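Local coordinates for protein ICChI, a glycosylated chitinase (Ipomoea carnea, PDB 6IDN) that probably hydrolyses the chitin chain as a family 18 glycoside hydrolase, and has both chitinase and lysozyme activity, at residues D261-Y264 and S265-K269; S15-E18 and T19-D23. One frame throughout, in Å; residues are numbered along the deposited sequence. Where two conformers were deposited one is given.

Interaction 1: D261-Y264 and S265-K269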
# COMPACT_ATOMS: atom_id res chain seq x y z
N ASP A 261 10.55 4.21 -10.79
CA ASP A 261 11.38 3.01 -10.68
C ASP A 261 11.88 2.60 -12.06
O ASP A 261 11.41 1.64 -12.66
CB ASP A 261 10.58 1.89 -10.00
CG ASP A 261 11.43 0.67 -9.70
OD1 ASP A 261 12.68 0.80 -9.67
OD2 ASP A 261 10.85 -0.42 -9.51
N ASP A 262 12.87 3.34 -12.56
CA ASP A 262 13.49 2.98 -13.83
C ASP A 262 14.40 1.77 -13.66
O ASP A 262 14.36 0.83 -14.46
CB ASP A 262 14.27 4.16 -14.40
CG ASP A 262 13.43 5.43 -14.54
OD1 ASP A 262 12.19 5.35 -14.46
OD2 ASP A 262 14.02 6.51 -14.73
N ASP A 263 15.24 1.78 -12.62
CA ASP A 263 16.12 0.64 -12.39
C ASP A 263 16.42 0.40 -10.91
O ASP A 263 17.32 -0.40 -10.61
CB ASP A 263 17.45 0.80 -13.17
CG ASP A 263 18.16 2.11 -12.86
OD1 ASP A 263 17.89 2.73 -11.82
OD2 ASP A 263 19.01 2.52 -13.68
N TYR A 264 15.70 1.03 -9.98
CA TYR A 264 16.01 0.84 -8.57
C TYR A 264 15.70 -0.58 -8.13
O TYR A 264 16.56 -1.26 -7.57
CB TYR A 264 15.24 1.86 -7.73
CG TYR A 264 15.74 2.02 -6.30
CD1 TYR A 264 16.99 2.55 -6.04
CD2 TYR A 264 14.94 1.64 -5.22
CE1 TYR A 264 17.44 2.72 -4.73
CE2 TYR A 264 15.39 1.80 -3.91
CZ TYR A 264 16.64 2.34 -3.68
OH TYR A 264 17.09 2.51 -2.38
N SER A 265 14.48 -1.07 -8.40
CA SER A 265 14.15 -2.43 -7.97
C SER A 265 15.02 -3.46 -8.66
O SER A 265 15.36 -4.49 -8.07
CB SER A 265 12.66 -2.72 -8.19
OG SER A 265 12.30 -2.59 -9.56
N SER A 266 15.39 -3.23 -9.93
CA SER A 266 16.28 -4.16 -10.60
C SER A 266 17.63 -4.22 -9.90
O SER A 266 18.25 -5.29 -9.82
CB SER A 266 16.45 -3.76 -12.07
OG SER A 266 15.25 -3.95 -12.81
N LYS A 267 18.10 -3.09 -9.38
CA LYS A 267 19.40 -3.05 -8.72
C LYS A 267 19.37 -3.70 -7.35
O LYS A 267 20.39 -4.24 -6.90
CB LYS A 267 19.89 -1.60 -8.58
CG LYS A 267 20.38 -0.94 -9.85
CD LYS A 267 20.67 0.54 -9.58
CE LYS A 267 21.00 1.29 -10.85
NZ LYS A 267 22.26 0.78 -11.43
N ILE A 268 18.23 -3.66 -6.65
CA ILE A 268 18.19 -4.14 -5.27
C ILE A 268 17.56 -5.52 -5.12
O ILE A 268 17.80 -6.18 -4.09
CB ILE A 268 17.48 -3.13 -4.34
CG1 ILE A 268 15.98 -3.05 -4.65
CG2 ILE A 268 18.15 -1.77 -4.42
CD1 ILE A 268 15.19 -2.24 -3.63
N LYS A 269 16.80 -5.99 -6.10
CA LYS A 269 16.00 -7.20 -5.89
C LYS A 269 16.80 -8.40 -5.39
O LYS A 269 16.35 -9.05 -4.44
CB LYS A 269 15.22 -7.58 -7.16
CG LYS A 269 14.25 -8.75 -6.92
CD LYS A 269 13.05 -8.72 -7.86
CE LYS A 269 12.02 -9.79 -7.51
NZ LYS A 269 11.10 -9.42 -6.37
O HOH W 1 14.86 -1.94 -14.76
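D261 holds S265 with both oxygens of its carboxylate. OD1 of D261 accepts from the backbone N of S265 at 2.9 Å. The bond is nearly straight, at 170°, and meets the syn side a little out of the carboxylate plane. OD2 of D261 takes the hydroxyl OG of S265 at 2.6 Å, through its syn lone pair. The first torsion of S265, 59°, sets OG between its own N and carbonyl carbon, and N and OG can then both face the acid. OG of S265 is also bonded to D24, and OD2 of D261 to the hydroxyl of Y25. The buried carboxylate is thus gripped by three bonds and cannot easily rotate. The start of the helix would probably stabilise its charge. Replaced by alanine, D261 would offer no carboxylate, and S265 N is likely to lose its acceptor and the Y25 hydroxyl its mate, leaving OG of S265 to D24.

Y264 and I268 extend this packed side. CG2 of I268 lies over one face of the ring, and CD1 of I268 is 4.1 Å from CE2 of Y264. The Y264 hydroxyl bonds to I231 O, while L236 of helix 233-244 touches both side chains. In the backbone of the same turn, I268 N donates to Y264 O at 3.1 Å.

The outer side is looser. D263 and K267 run alongside each other, with CE of K267 3.6 Å from OD1 of D263. Their charged ends, OD2 of D263 and NZ of K267, stay 4.3 Å apart, too far for a salt bridge. D263 is the N-cap residue, yet its side chain makes no capping bond. Its carbonyl O does take K267 N, at 3.1 Å. The whole is a helix start tied down by an upstream aspartate, on the short helix 264-268 that follows the closing strand 250-256 of the TIM barrel.

Interaction 2: S15-E18 and T19-D23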
# COMPACT_ATOMS: atom_id res chain seq x y z
N SER A 15 1.56 0.20 -18.32
CA SER A 15 0.33 -0.50 -17.96
C SER A 15 0.57 -1.39 -16.74
O SER A 15 1.71 -1.66 -16.33
CB SER A 15 -0.17 -1.34 -19.14
OG SER A 15 0.68 -2.44 -19.40
N LEU A 16 -0.53 -1.82 -16.13
CA LEU A 16 -0.40 -2.75 -15.01
C LEU A 16 0.24 -4.05 -15.48
O LEU A 16 1.08 -4.63 -14.77
CB LEU A 16 -1.78 -3.00 -14.40
CG LEU A 16 -1.84 -3.95 -13.21
CD1 LEU A 16 -1.09 -3.42 -11.99
CD2 LEU A 16 -3.31 -4.23 -12.87
N ARG A 17 -0.12 -4.52 -16.68
CA ARG A 17 0.49 -5.73 -17.22
C ARG A 17 2.00 -5.56 -17.37
O ARG A 17 2.78 -6.44 -17.01
CB ARG A 17 -0.14 -6.10 -18.57
CG ARG A 17 0.57 -7.26 -19.26
CD ARG A 17 0.01 -7.59 -20.65
NE ARG A 17 -1.37 -8.07 -20.57
CZ ARG A 17 -1.71 -9.35 -20.49
NH1 ARG A 17 -0.78 -10.29 -20.48
NH2 ARG A 17 -2.99 -9.69 -20.41
N GLU A 18 2.43 -4.42 -17.93
CA GLU A 18 3.86 -4.18 -18.09
C GLU A 18 4.55 -4.09 -16.73
O GLU A 18 5.68 -4.56 -16.57
CB GLU A 18 4.08 -2.89 -18.88
CG GLU A 18 3.76 -3.03 -20.36
CD GLU A 18 3.65 -1.69 -21.06
OE1 GLU A 18 3.56 -0.65 -20.39
OE2 GLU A 18 3.66 -1.68 -22.31
N THR A 19 3.88 -3.48 -15.76
CA THR A 19 4.43 -3.42 -14.41
C THR A 19 4.65 -4.82 -13.85
O THR A 19 5.72 -5.14 -13.32
CB THR A 19 3.49 -2.60 -13.54
OG1 THR A 19 3.43 -1.27 -14.07
CG2 THR A 19 3.96 -2.56 -12.08
N CYS A 20 3.65 -5.69 -14.00
CA CYS A 20 3.83 -7.06 -13.52
C CYS A 20 4.90 -7.79 -14.32
O CYS A 20 5.66 -8.59 -13.76
CB CYS A 20 2.49 -7.80 -13.58
SG CYS A 20 1.38 -7.17 -12.34
N ASP A 21 4.99 -7.52 -15.63
CA ASP A 21 5.96 -8.20 -16.48
C ASP A 21 7.41 -7.77 -16.22
O ASP A 21 8.32 -8.37 -16.81
CB ASP A 21 5.59 -7.98 -17.94
CG ASP A 21 4.58 -9.01 -18.46
OD1 ASP A 21 4.57 -10.15 -17.95
OD2 ASP A 21 3.80 -8.69 -19.38
N THR A 22 7.66 -6.78 -15.37
CA THR A 22 9.04 -6.55 -14.95
C THR A 22 9.58 -7.72 -14.14
O THR A 22 10.80 -7.90 -14.07
CB THR A 22 9.17 -5.27 -14.11
OG1 THR A 22 8.57 -5.47 -12.82
CG2 THR A 22 8.52 -4.10 -14.82
N ASP A 23 8.69 -8.51 -13.53
CA ASP A 23 9.05 -9.61 -12.65
C ASP A 23 9.84 -9.13 -11.43
O ASP A 23 10.48 -9.93 -10.74
CB ASP A 23 9.79 -10.71 -13.41
CG ASP A 23 8.91 -11.39 -14.44
OD1 ASP A 23 7.73 -11.66 -14.11
OD2 ASP A 23 9.36 -11.65 -15.57
O HOH W 2 2.16 -10.36 -20.83
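R17 and D21 lie side by side, one helical turn apart, with guanidinium and carboxylate planes 49° apart. Water 2 sits at the guanidinium edge, in its plane. It accepts from NH1 of R17 at 3.0 Å and donates to OD2 of D21 at 2.8 Å. The water bridges the two charges, whose atoms do not meet: NH1 of R17 and OD2 of D21 are 5.0 Å apart. Y66 adds a cation-pi contact with R17, and its hydroxyl bonds OD1 of D21. A third flat group, the E18 carboxylate, is met from above its plane: S15 N reaches OE1 of E18 at 3.0 Å, 39° out of that plane. E18 N in return donates to OG of S15, also at 3.0 Å. This reciprocal pair is a capping box, and it opens helix 16-21. That helix joins strands 2-7 and 27-36 in a beta-alpha-beta unit of the TIM barrel.

T19 follows on the buried side. Its N and its hydroxyl both bond S15 O, from opposite faces of the carbonyl plane, with T19 OG1 to S15 O at 2.9 Å. The first torsion of T19, -62°, keeps OG1 beside its own N and lets it bend back to the preceding turn. Next to it, C20 N donates to L16 O, and SG of C20 is 3.5 Å from the same oxygen. SG is joined to C67 in a disulfide, which ties this turn to helix 60-69. L16 packs on I64 and C67 of that helix. Toward the end of the helix, OG1 of T22 donates to T19 O at 2.9 Å, nearly in line with the carbonyl. The same OG1 also bonds D24 N. The backbone bond from T22 N to E18 O is weak, and the chain leaves helical geometry at D23, with positive phi.

How the interactions relate
Each contact is local to its own short helix, 264-268 in interaction 1 and 16-21 in interaction 2. Both are partly buried and lie on the same side of the chain's centre, with centres about 14 Å apart. Strand 2-7 is touched by both: I3 and I5 by interaction 1, W7 by interaction 2. At the helix start, interaction 1 relies on an upstream buried aspartate, whereas interaction 2 uses a capping box. Interaction 1 gains apolar cover from helix 233-244, among others; interaction 2 is tied to helix 60-69 by a disulfide. The two meet where CE of K269 packs 3.6 Å from D23 O. Just beyond, D24 bonds S265 and S266, and D26 forms a salt bridge with K269.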